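Local coordinates for protein leucyl-tRNA synthetase subunit alpha (Aquifex aeolicus, PDB 3O0A) that forms part of the two-subunit enzyme that charges tRNA(Leu) with leucine using ATP and, through its CP1 hydrolytic domain, probably deacylates wrongly charged tRNA, at residues A[142-147]-A[160-165]; A[22-27]-A[65-70]; A[114-119]-A[203-208]. One frame throughout, in Å; residues are numbered along the deposited sequence.

In the fold
The mixed four-stranded sheet of the editing domain relates the three contacts. Its outermost strands, 138-141 and 106-114, lead into the loops of contact 1 and contact 3, while the helix of contact 2 packs against it through Leu-68. Contacts 1 and 3 are largely buried, lie with centres 18 Å apart and touch where Lys-161 meets Asn-118; contact 2 is only partly buried and sits on the other side of the chain's centre from contact 1. Their chemistry differs accordingly: a histidine held by backbone and valines in contact 1, a disulfide with a small apolar patch in contact 2, and an arginine on a carbonyl beside a tryptophan in contact 3.

Contact 1. Residues A[142-147]-A[160-165]; sequences VPAHDQ and IKVVVK
His-145 reaches from the loop after strand 138-141 to the backbone of residues 162-164, and its ring carries most of the contact. CB points toward the other segment, and CG, anti to the carbonyl carbon (chi1 -53°), sets the imidazole between the two segments. CD2 then meets a methyl of the facing segment, lying 3.6 Å from Val-163 CG2. At the tip, NE2 accepts a hydrogen bond from Val-163 N at 3.0 Å, nearly straight at 167° and with the donor in the ring plane. CE1 comes within 3.1 Å of Val-164 O, a buried carbonyl oxygen with no polar partner in the model. On the remaining corner ND1 bonds to the carbonyl oxygen of Tyr-177, outside both segments. The ring faces are covered too: Val-164 CB makes a CH-pi contact 4.0 Å from the ring centroid, and Ala-144 CB lies against the opposite face near the rim.

Ala-144 CB also abuts Lys-161 O at 3.2 Å and the Ile-160 CG2 methyl at 3.8 Å. A water accepts from Ala-144 N and Lys-161 N, tying the backbones together beside this patch. Lys-161 itself sends NZ away to Phe-51 O and Glu-120.

As in related editing domains, the loop entering helix 147-156 probably borders the hydrolytic pocket. With NE2 receiving an N-H and ND1 facing a carbonyl, the arrangement is consistent with a ring proton on ND1 and fixes the ring's rotation from both nitrogens.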
loop_
_atom_site.group_PDB
_atom_site.type_symbol
_atom_site.label_atom_id
_atom_site.label_comp_id
_atom_site.label_asym_id
_atom_site.label_seq_id
_atom_site.Cartn_x
_atom_site.Cartn_y
_atom_site.Cartn_z
ATOM N N VAL A 142 5.722 0.173 -4.166
ATOM C CA VAL A 142 6.494 -0.729 -5.005
ATOM C C VAL A 142 7.893 -0.097 -5.109
ATOM O O VAL A 142 8.206 0.601 -6.083
ATOM C CB VAL A 142 5.838 -0.903 -6.395
ATOM C CG1 VAL A 142 6.615 -1.913 -7.268
ATOM C CG2 VAL A 142 4.367 -1.339 -6.241
ATOM N N PRO A 143 8.735 -0.323 -4.085
ATOM C CA PRO A 143 10.043 0.336 -4.065
ATOM C C PRO A 143 10.928 0.048 -5.276
ATOM O O PRO A 143 11.753 0.888 -5.629
ATOM C CB PRO A 143 10.719 -0.198 -2.797
ATOM C CG PRO A 143 9.699 -0.914 -2.042
ATOM C CD PRO A 143 8.506 -1.176 -2.905
ATOM N N ALA A 144 10.767 -1.120 -5.897
ATOM C CA ALA A 144 11.530 -1.439 -7.109
ATOM C C ALA A 144 11.259 -0.470 -8.265
ATOM O O ALA A 144 12.122 -0.280 -9.125
ATOM C CB ALA A 144 11.265 -2.877 -7.543
ATOM N N HIS A 145 10.074 0.141 -8.289
ATOM C CA HIS A 145 9.611 0.878 -9.473
ATOM C C HIS A 145 9.031 2.261 -9.198
ATOM O O HIS A 145 8.500 2.909 -10.106
ATOM C CB HIS A 145 8.607 0.002 -10.241
ATOM C CG HIS A 145 9.143 -1.359 -10.546
ATOM N ND1 HIS A 145 10.259 -1.551 -11.333
ATOM C CD2 HIS A 145 8.751 -2.589 -10.139
ATOM C CE1 HIS A 145 10.524 -2.842 -11.407
ATOM N NE2 HIS A 145 9.621 -3.494 -10.696
ATOM N N ASP A 146 9.128 2.709 -7.946
ATOM C CA ASP A 146 8.672 4.040 -7.563
ATOM C C ASP A 146 9.763 4.653 -6.675
ATOM O O ASP A 146 10.096 4.104 -5.618
ATOM C CB ASP A 146 7.314 3.948 -6.846
ATOM C CG ASP A 146 6.703 5.320 -6.508
ATOM O OD1 ASP A 146 7.346 6.126 -5.804
ATOM O OD2 ASP A 146 5.538 5.568 -6.902
ATOM N N GLN A 147 10.340 5.763 -7.139
ATOM C CA GLN A 147 11.453 6.408 -6.448
ATOM C C GLN A 147 11.110 6.870 -5.035
ATOM O O GLN A 147 11.920 6.700 -4.122
ATOM C CB GLN A 147 12.034 7.565 -7.273
ATOM C CG GLN A 147 13.310 8.154 -6.677
ATOM C CD GLN A 147 14.444 7.143 -6.558
ATOM O OE1 GLN A 147 14.555 6.211 -7.355
ATOM N NE2 GLN A 147 15.305 7.339 -5.566
ATOM N N ILE A 160 12.374 -4.958 -1.268
ATOM C CA ILE A 160 12.324 -4.497 -2.642
ATOM C C ILE A 160 12.051 -5.733 -3.496
ATOM O O ILE A 160 12.751 -6.741 -3.381
ATOM C CB ILE A 160 13.638 -3.791 -3.069
ATOM C CG1 ILE A 160 14.037 -2.729 -2.037
ATOM C CG2 ILE A 160 13.488 -3.170 -4.460
ATOM C CD1 ILE A 160 15.507 -2.276 -2.123
ATOM N N LYS A 161 11.011 -5.663 -4.327
ATOM C CA LYS A 161 10.620 -6.791 -5.173
ATOM C C LYS A 161 10.471 -6.341 -6.626
ATOM O O LYS A 161 9.610 -5.524 -6.944
ATOM C CB LYS A 161 9.312 -7.403 -4.661
ATOM C CG LYS A 161 8.789 -8.605 -5.444
ATOM C CD LYS A 161 7.503 -9.077 -4.782
ATOM C CE LYS A 161 6.935 -10.317 -5.423
ATOM N NZ LYS A 161 5.628 -10.635 -4.770
ATOM N N VAL A 162 11.318 -6.872 -7.500
ATOM C CA VAL A 162 11.273 -6.509 -8.917
ATOM C C VAL A 162 10.138 -7.236 -9.635
ATOM O O VAL A 162 10.026 -8.459 -9.537
ATOM C CB VAL A 162 12.618 -6.794 -9.631
ATOM C CG1 VAL A 162 12.547 -6.360 -11.094
ATOM C CG2 VAL A 162 13.759 -6.073 -8.914
ATOM N N VAL A 163 9.298 -6.474 -10.339
ATOM C CA VAL A 163 8.220 -7.052 -11.158
ATOM C C VAL A 163 8.187 -6.571 -12.612
ATOM O O VAL A 163 7.513 -7.169 -13.435
ATOM C CB VAL A 163 6.813 -6.877 -10.520
ATOM C CG1 VAL A 163 6.677 -7.758 -9.295
ATOM C CG2 VAL A 163 6.527 -5.408 -10.198
ATOM N N VAL A 164 8.900 -5.490 -12.910
ATOM C CA VAL A 164 9.029 -4.987 -14.275
ATOM C C VAL A 164 10.510 -5.001 -14.620
ATOM O O VAL A 164 11.290 -4.203 -14.101
ATOM C CB VAL A 164 8.442 -3.558 -14.444
ATOM C CG1 VAL A 164 8.673 -3.045 -15.867
ATOM C CG2 VAL A 164 6.943 -3.539 -14.111
ATOM N N LYS A 165 10.899 -5.929 -15.483
ATOM C CA LYS A 165 12.302 -6.074 -15.833
ATOM C C LYS A 165 12.673 -5.233 -17.050
ATOM O O LYS A 165 12.099 -5.421 -18.123
ATOM C CB LYS A 165 12.647 -7.542 -16.064
ATOM C CG LYS A 165 13.144 -8.253 -14.814
ATOM C CD LYS A 165 14.001 -9.456 -15.185
ATOM C CE LYS A 165 14.360 -10.281 -13.958
ATOM N NZ LYS A 165 14.975 -11.587 -14.354
HETATM O O HOH W 1 8.984 -3.594 -5.095
#

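Contact 2. Residues A[22-27]-A[65-70]; sequences NCVPEE and VPVLAC
A disulfide between Cys-23 and Cys-70 joins the chain leading into helix 26-35 to helix 64-74, and an apolar contact one helical turn back on 64-74 accompanies it. The two sulfurs, SG of Cys-23 and SG of Cys-70, are 2.1 Å apart. The bridge has a left-handed twist, with chi3 at -65°. Its halves are turned differently: in Cys-70 SG extends anti to the backbone N (chi1 179°), whereas in Cys-23 SG is anti to the carbonyl carbon. The Cys-23 half also leans on Ile-71 and Arg-74, and Asn-22 OD1 bonds to Arg-74.

Val-67 lies on the same helix face as Cys-70, and its two methyls divide the work. CG1 approaches Val-24 CG1 at 3.9 Å, the two side chains crossing obliquely. CG2 instead meets the proline ring, 3.8 Å from Pro-25 CD, with the side chains at about a right angle. On its inner side the helix packs through Leu-68 on strands 55-58 and 106-114, so the disulfide ties the 22-27 segment to an element already seated on the sheet. Between the valine's branches comes the backbone of the first cysteine: Cys-23 O lies 3.5 Å from Val-67 CG1.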
loop_
_atom_site.group_PDB
_atom_site.type_symbol
_atom_site.label_atom_id
_atom_site.label_comp_id
_atom_site.label_asym_id
_atom_site.label_seq_id
_atom_site.Cartn_x
_atom_site.Cartn_y
_atom_site.Cartn_z
ATOM N N ASN A 22 -14.317 -3.149 18.741
ATOM C CA ASN A 22 -14.262 -1.801 19.298
ATOM C C ASN A 22 -13.198 -0.893 18.662
ATOM O O ASN A 22 -13.119 0.291 18.984
ATOM C CB ASN A 22 -14.253 -1.802 20.851
ATOM C CG ASN A 22 -12.898 -2.164 21.451
ATOM O OD1 ASN A 22 -11.895 -2.237 20.759
ATOM N ND2 ASN A 22 -12.873 -2.331 22.766
ATOM N N CYS A 23 -12.420 -1.447 17.730
ATOM C CA CYS A 23 -11.469 -0.666 16.934
ATOM C C CYS A 23 -12.105 -0.026 15.715
ATOM O O CYS A 23 -11.495 0.837 15.100
ATOM C CB CYS A 23 -10.322 -1.531 16.445
ATOM S SG CYS A 23 -9.236 -2.019 17.773
ATOM N N VAL A 24 -13.302 -0.486 15.344
ATOM C CA VAL A 24 -13.885 -0.110 14.048
ATOM C C VAL A 24 -15.211 0.631 14.214
ATOM O O VAL A 24 -16.000 0.307 15.111
ATOM C CB VAL A 24 -14.058 -1.319 13.080
ATOM C CG1 VAL A 24 -12.775 -2.190 13.027
ATOM C CG2 VAL A 24 -15.227 -2.176 13.487
ATOM N N PRO A 25 -15.447 1.642 13.361
ATOM C CA PRO A 25 -16.734 2.335 13.417
ATOM C C PRO A 25 -17.847 1.491 12.830
ATOM O O PRO A 25 -17.591 0.569 12.051
ATOM C CB PRO A 25 -16.512 3.566 12.544
ATOM C CG PRO A 25 -15.487 3.135 11.545
ATOM C CD PRO A 25 -14.572 2.184 12.302
ATOM N N GLU A 26 -19.079 1.840 13.197
ATOM C CA GLU A 26 -20.263 1.117 12.767
ATOM C C GLU A 26 -20.286 0.887 11.254
ATOM O O GLU A 26 -20.688 -0.174 10.787
ATOM C CB GLU A 26 -21.502 1.901 13.209
ATOM C CG GLU A 26 -22.815 1.150 13.027
ATOM C CD GLU A 26 -23.463 1.370 11.664
ATOM O OE1 GLU A 26 -23.079 2.311 10.929
ATOM O OE2 GLU A 26 -24.386 0.593 11.338
ATOM N N GLU A 27 -19.842 1.890 10.510
ATOM C CA GLU A 27 -19.847 1.848 9.044
ATOM C C GLU A 27 -19.018 0.708 8.436
ATOM O O GLU A 27 -19.272 0.289 7.299
ATOM C CB GLU A 27 -19.367 3.181 8.487
ATOM C CG GLU A 27 -20.338 4.351 8.646
ATOM C CD GLU A 27 -20.318 5.014 10.033
ATOM O OE1 GLU A 27 -19.541 4.598 10.929
ATOM O OE2 GLU A 27 -21.098 5.975 10.222
ATOM N N VAL A 65 -6.279 5.190 9.580
ATOM C CA VAL A 65 -5.067 5.182 10.409
ATOM C C VAL A 65 -5.350 4.816 11.881
ATOM O O VAL A 65 -4.726 3.894 12.392
ATOM C CB VAL A 65 -4.260 6.505 10.286
ATOM C CG1 VAL A 65 -3.166 6.553 11.336
ATOM C CG2 VAL A 65 -3.670 6.610 8.886
ATOM N N PRO A 66 -6.290 5.519 12.563
ATOM C CA PRO A 66 -6.569 5.131 13.954
ATOM C C PRO A 66 -7.220 3.750 14.081
ATOM O O PRO A 66 -6.931 3.028 15.037
ATOM C CB PRO A 66 -7.500 6.245 14.472
ATOM C CG PRO A 66 -8.059 6.894 13.267
ATOM C CD PRO A 66 -7.064 6.710 12.155
ATOM N N VAL A 67 -8.059 3.380 13.118
ATOM C CA VAL A 67 -8.700 2.074 13.114
ATOM C C VAL A 67 -7.642 0.967 13.055
ATOM O O VAL A 67 -7.630 0.055 13.894
ATOM C CB VAL A 67 -9.694 1.932 11.926
ATOM C CG1 VAL A 67 -10.269 0.518 11.890
ATOM C CG2 VAL A 67 -10.813 2.966 12.044
ATOM N N LEU A 68 -6.758 1.048 12.060
ATOM C CA LEU A 68 -5.729 0.018 11.877
ATOM C C LEU A 68 -4.680 0.008 12.974
ATOM O O LEU A 68 -4.200 -1.064 13.363
ATOM C CB LEU A 68 -5.085 0.145 10.493
ATOM C CG LEU A 68 -6.048 -0.063 9.330
ATOM C CD1 LEU A 68 -5.256 0.188 8.039
ATOM C CD2 LEU A 68 -6.701 -1.463 9.355
ATOM N N ALA A 69 -4.334 1.184 13.496
ATOM C CA ALA A 69 -3.409 1.252 14.642
ATOM C C ALA A 69 -4.010 0.595 15.903
ATOM O O ALA A 69 -3.301 -0.070 16.684
ATOM C CB ALA A 69 -2.996 2.707 14.913
ATOM N N CYS A 70 -5.322 0.752 16.077
ATOM C CA CYS A 70 -6.020 0.121 17.201
ATOM C C CYS A 70 -5.892 -1.390 17.069
ATOM O O CYS A 70 -5.578 -2.089 18.038
ATOM C CB CYS A 70 -7.497 0.533 17.202
ATOM S SG CYS A 70 -8.493 -0.200 18.529
#

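Contact 3. Residues A[114-119]-A[203-208]; sequences TNPANG and EWLQDR
Pro-116 and Ala-117, in the turn of the beta hairpin formed by strands 106-114 and 121-127, run past the C-terminal end of helix 194-207, with the CA atoms of Ala-117 and Leu-205 7.5 Å apart. An Asx turn shapes this loop: Asn-115 OD1 accepts from Ala-117 N at 2.9 Å, while Asn-115 ND2 bonds to Val-50 O.

Arg-208, just beyond the helix, presents its guanidinium end-on to a single backbone oxygen. NH1 and NH2 each donate to Pro-116 O at 2.9 Å, and the oxygen lies in the guanidinium plane. Seen from the acceptor the two differ: NH2 sits in the carbonyl plane, NH1 some 40° above it. A bend at chi3 (55°) folds the arginine chain back over Trp-204, whose ring carries NH1 on one face, toward the rim.

With CG of Trp-204 anti to the backbone N (chi1 178°), the indole brings its benzo edge to the loop, where Ala-117 CB touches CZ3 at 4.2 Å. Phe-189 meets this ring edge-to-face. With an alanine at Trp-204, the guanidinium would probably lose the surface beneath it and become freer to turn, and Phe-189 would be left without its partner. Deeper in, Leu-205 CD2 packs against Pro-116 CB at 4.1 Å. At the indole's rim, in the ring plane, CH2 of Trp-204 comes to 3.2 Å from Ala-117 O.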
loop_
_atom_site.group_PDB
_atom_site.type_symbol
_atom_site.label_atom_id
_atom_site.label_comp_id
_atom_site.label_asym_id
_atom_site.label_seq_id
_atom_site.Cartn_x
_atom_site.Cartn_y
_atom_site.Cartn_z
ATOM N N THR A 114 -3.524 -8.000 2.804
ATOM C CA THR A 114 -3.369 -9.012 1.784
ATOM C C THR A 114 -3.390 -8.330 0.430
ATOM O O THR A 114 -4.278 -7.525 0.130
ATOM C CB THR A 114 -4.479 -10.061 1.883
ATOM O OG1 THR A 114 -4.444 -10.645 3.192
ATOM C CG2 THR A 114 -4.298 -11.145 0.822
ATOM N N ASN A 115 -2.377 -8.651 -0.369
ATOM C CA ASN A 115 -2.310 -8.225 -1.762
ATOM C C ASN A 115 -3.233 -9.133 -2.585
ATOM O O ASN A 115 -3.027 -10.354 -2.631
ATOM C CB ASN A 115 -0.852 -8.341 -2.229
ATOM C CG ASN A 115 -0.642 -7.835 -3.644
ATOM O OD1 ASN A 115 -1.567 -7.809 -4.457
ATOM N ND2 ASN A 115 0.588 -7.423 -3.941
ATOM N N PRO A 116 -4.263 -8.553 -3.230
ATOM C CA PRO A 116 -5.253 -9.363 -3.964
ATOM C C PRO A 116 -4.649 -10.055 -5.195
ATOM O O PRO A 116 -5.241 -11.000 -5.711
ATOM C CB PRO A 116 -6.303 -8.326 -4.389
ATOM C CG PRO A 116 -5.551 -7.050 -4.465
ATOM C CD PRO A 116 -4.559 -7.114 -3.327
ATOM N N ALA A 117 -3.486 -9.587 -5.652
ATOM C CA ALA A 117 -2.861 -10.165 -6.854
ATOM C C ALA A 117 -2.192 -11.510 -6.561
ATOM O O ALA A 117 -2.243 -12.431 -7.379
ATOM C CB ALA A 117 -1.853 -9.194 -7.447
ATOM N N ASN A 118 -1.566 -11.618 -5.393
ATOM C CA ASN A 118 -0.725 -12.774 -5.076
ATOM C C ASN A 118 -0.939 -13.376 -3.682
ATOM O O ASN A 118 -0.303 -14.382 -3.340
ATOM C CB ASN A 118 0.756 -12.428 -5.292
ATOM C CG ASN A 118 1.214 -11.265 -4.429
ATOM O OD1 ASN A 118 0.578 -10.942 -3.425
ATOM N ND2 ASN A 118 2.321 -10.633 -4.814
ATOM N N GLY A 119 -1.807 -12.757 -2.883
ATOM C CA GLY A 119 -2.132 -13.242 -1.542
ATOM C C GLY A 119 -1.068 -13.012 -0.474
ATOM O O GLY A 119 -1.207 -13.485 0.662
ATOM N N GLU A 203 -8.255 -5.774 -15.561
ATOM C CA GLU A 203 -9.471 -6.540 -15.898
ATOM C C GLU A 203 -9.660 -7.764 -15.007
ATOM O O GLU A 203 -10.787 -8.084 -14.620
ATOM C CB GLU A 203 -9.514 -6.971 -17.369
ATOM C CG GLU A 203 -10.592 -8.049 -17.668
ATOM C CD GLU A 203 -12.049 -7.550 -17.616
ATOM O OE1 GLU A 203 -12.488 -6.983 -16.578
ATOM O OE2 GLU A 203 -12.766 -7.759 -18.623
ATOM N N TRP A 204 -8.560 -8.450 -14.704
ATOM C CA TRP A 204 -8.588 -9.632 -13.839
ATOM C C TRP A 204 -9.073 -9.270 -12.437
ATOM O O TRP A 204 -9.950 -9.922 -11.877
ATOM C CB TRP A 204 -7.190 -10.243 -13.785
ATOM C CG TRP A 204 -7.002 -11.447 -12.902
ATOM C CD1 TRP A 204 -7.636 -12.664 -12.986
ATOM C CD2 TRP A 204 -6.051 -11.561 -11.850
ATOM N NE1 TRP A 204 -7.148 -13.519 -12.014
ATOM C CE2 TRP A 204 -6.169 -12.864 -11.310
ATOM C CE3 TRP A 204 -5.111 -10.679 -11.297
ATOM C CZ2 TRP A 204 -5.378 -13.303 -10.253
ATOM C CZ3 TRP A 204 -4.328 -11.123 -10.235
ATOM C CH2 TRP A 204 -4.463 -12.426 -9.737
ATOM N N LEU A 205 -8.494 -8.221 -11.865
ATOM C CA LEU A 205 -8.950 -7.756 -10.565
ATOM C C LEU A 205 -10.422 -7.337 -10.597
ATOM O O LEU A 205 -11.173 -7.628 -9.660
ATOM C CB LEU A 205 -8.082 -6.588 -10.104
ATOM C CG LEU A 205 -6.675 -7.024 -9.695
ATOM C CD1 LEU A 205 -5.796 -5.790 -9.555
ATOM C CD2 LEU A 205 -6.692 -7.811 -8.392
ATOM N N GLN A 206 -10.818 -6.666 -11.674
ATOM C CA GLN A 206 -12.190 -6.188 -11.831
ATOM C C GLN A 206 -13.158 -7.356 -11.940
ATOM O O GLN A 206 -14.227 -7.322 -11.338
ATOM C CB GLN A 206 -12.333 -5.259 -13.036
ATOM C CG GLN A 206 -13.582 -4.373 -12.959
ATOM C CD GLN A 206 -13.633 -3.308 -14.042
ATOM O OE1 GLN A 206 -12.697 -2.519 -14.215
ATOM N NE2 GLN A 206 -14.730 -3.286 -14.783
ATOM N N ASP A 207 -12.769 -8.386 -12.693
ATOM C CA ASP A 207 -13.557 -9.627 -12.802
ATOM C C ASP A 207 -13.780 -10.271 -11.434
ATOM O O ASP A 207 -14.827 -10.880 -11.184
ATOM C CB ASP A 207 -12.867 -10.631 -13.729
ATOM C CG ASP A 207 -12.978 -10.260 -15.205
ATOM O OD1 ASP A 207 -13.798 -9.384 -15.576
ATOM O OD2 ASP A 207 -12.241 -10.869 -16.010
ATOM N N ARG A 208 -12.784 -10.122 -10.562
ATOM C CA ARG A 208 -12.799 -10.691 -9.216
ATOM C C ARG A 208 -13.419 -9.774 -8.158
ATOM O O ARG A 208 -13.452 -10.121 -6.973
ATOM C CB ARG A 208 -11.369 -11.063 -8.801
ATOM C CG ARG A 208 -10.745 -12.189 -9.641
ATOM C CD ARG A 208 -9.268 -12.357 -9.325
ATOM N NE ARG A 208 -9.034 -12.581 -7.905
ATOM C CZ ARG A 208 -7.939 -12.173 -7.266
ATOM N NH1 ARG A 208 -6.981 -11.540 -7.931
ATOM N NH2 ARG A 208 -7.805 -12.409 -5.967
#